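PDB 5ZQI: alginate lyase AlgAT5 from Defluviitalea, which probably cleaves alginate by beta-elimination, as a polysaccharide lyase of family PL7 built on a beta-sandwich fold. Local coordinates for residues Q244-T247 against S248-D251. Residues are numbered along the deposited sequence; the frame is centred on the assembly and turned at random.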
loop_
_atom_site.group_PDB
_atom_site.type_symbol
_atom_site.label_atom_id
_atom_site.label_comp_id
_atom_site.label_asym_id
_atom_site.label_seq_id
_atom_site.Cartn_x
_atom_site.Cartn_y
_atom_site.Cartn_z
ATOM N N GLN A 244 -6.293 8.349 3.964
ATOM C CA GLN A 244 -7.571 8.801 3.392
ATOM C C GLN A 244 -8.156 9.959 4.195
ATOM O O GLN A 244 -9.311 9.944 4.606
ATOM C CB GLN A 244 -8.576 7.661 3.295
ATOM C CG GLN A 244 -8.035 6.403 2.677
ATOM C CD GLN A 244 -7.772 6.548 1.217
ATOM O OE1 GLN A 244 -8.712 6.638 0.433
ATOM N NE2 GLN A 244 -6.503 6.553 0.832
ATOM N N SER A 245 -7.351 10.981 4.419
ATOM C CA SER A 245 -7.843 12.211 5.018
ATOM C C SER A 245 -6.999 13.374 4.536
ATOM O O SER A 245 -5.949 13.194 3.920
ATOM C CB SER A 245 -7.858 12.117 6.543
ATOM O OG SER A 245 -8.588 13.232 7.016
ATOM N N ASN A 246 -7.494 14.572 4.796
ATOM C CA ASN A 246 -6.832 15.831 4.466
ATOM C C ASN A 246 -7.490 16.913 5.317
ATOM O O ASN A 246 -8.377 16.634 6.132
ATOM C CB ASN A 246 -6.910 16.072 2.956
ATOM C CG ASN A 246 -8.347 16.162 2.447
ATOM O OD1 ASN A 246 -9.186 16.775 3.080
ATOM N ND2 ASN A 246 -8.627 15.525 1.318
ATOM N N THR A 247 -7.023 18.151 5.176
ATOM C CA THR A 247 -7.530 19.193 6.064
ATOM C C THR A 247 -9.002 19.529 5.806
ATOM O O THR A 247 -9.666 20.023 6.721
ATOM C CB THR A 247 -6.703 20.484 5.980
ATOM O OG1 THR A 247 -6.768 21.024 4.652
ATOM C CG2 THR A 247 -5.263 20.230 6.387
ATOM N N SER A 248 -9.529 19.258 4.596
ATOM C CA SER A 248 -10.941 19.509 4.313
ATOM C C SER A 248 -11.857 18.594 5.117
ATOM O O SER A 248 -13.042 18.922 5.298
ATOM C CB SER A 248 -11.257 19.349 2.821
ATOM O OG SER A 248 -11.428 17.988 2.442
ATOM N N LYS A 249 -11.329 17.486 5.626
ATOM C CA LYS A 249 -12.062 16.590 6.501
ATOM C C LYS A 249 -12.029 17.011 7.959
ATOM O O LYS A 249 -12.689 16.378 8.782
ATOM C CB LYS A 249 -11.496 15.162 6.377
ATOM C CG LYS A 249 -11.397 14.701 4.932
ATOM C CD LYS A 249 -12.779 14.633 4.304
ATOM C CE LYS A 249 -12.760 13.895 2.973
ATOM N NZ LYS A 249 -14.122 13.951 2.356
ATOM N N GLY A 250 -11.266 18.043 8.302
ATOM C CA GLY A 250 -11.149 18.497 9.664
ATOM C C GLY A 250 -9.894 18.022 10.373
ATOM O O GLY A 250 -9.658 18.424 11.504
ATOM N N ASP A 251 -9.079 17.198 9.729
ATOM C CA ASP A 251 -7.816 16.818 10.331
ATOM C C ASP A 251 -6.815 17.958 10.224
ATOM O O ASP A 251 -6.877 18.783 9.309
ATOM C CB ASP A 251 -7.277 15.545 9.672
ATOM C CG ASP A 251 -7.819 14.275 10.342
ATOM O OD1 ASP A 251 -7.549 14.120 11.556
ATOM O OD2 ASP A 251 -8.530 13.475 9.697
HETATM O O HOH W 1 -11.168 15.806 -0.057
HETATM O O HOH W 2 -7.722 19.860 2.111
#
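OD1 of N246 gathers three donors from the residues just after it. The shortest of the three bonds comes from S248 OG, which donates to N246 OD1 at 2.6 Å, tilted 18° from the amide plane. The backbone N of S248 adds a weak bond to the same OD1 at 2.9 Å, and the amide N of K249 a weak, longer one. CG of N246 sits between its backbone N and carbonyl carbon (chi1 60°), which turns OD1 toward the S248 and K249 N-H groups. Its other end, ND2, donates to S117 O and to a water that also bonds weakly to S248 OG. Replacing N246 by leucine would probably leave the S248 hydroxyl without its acceptor and S117 O without this amide donor, weakening the tie to the neighbouring loop.

From N246 on, the backbone coils: K249 N reaches N246 O at 3.1 Å, and G250 N reaches T247 O at 3.0 Å. G250 has a positive phi (100°), a backbone shape in which a CB would collide with K249 O. The chain then doubles back, bringing D251 O within 3.3 Å of T247 CA in a C-H...O contact. On the buried flank, S245 OG donates to D251 OD2 at 2.7 Å, on the anti side of the carboxylate. V157 N donates to OD1 and K158 N to OD2, which helps to fix the carboxylate's rotation. Beside this tie, the weak S248 N to N246 OD1 bond makes an Asx turn at the start of a single 3-10 turn, in the loop that carries the chain from one sheet of the PL7 beta-sandwich to the other.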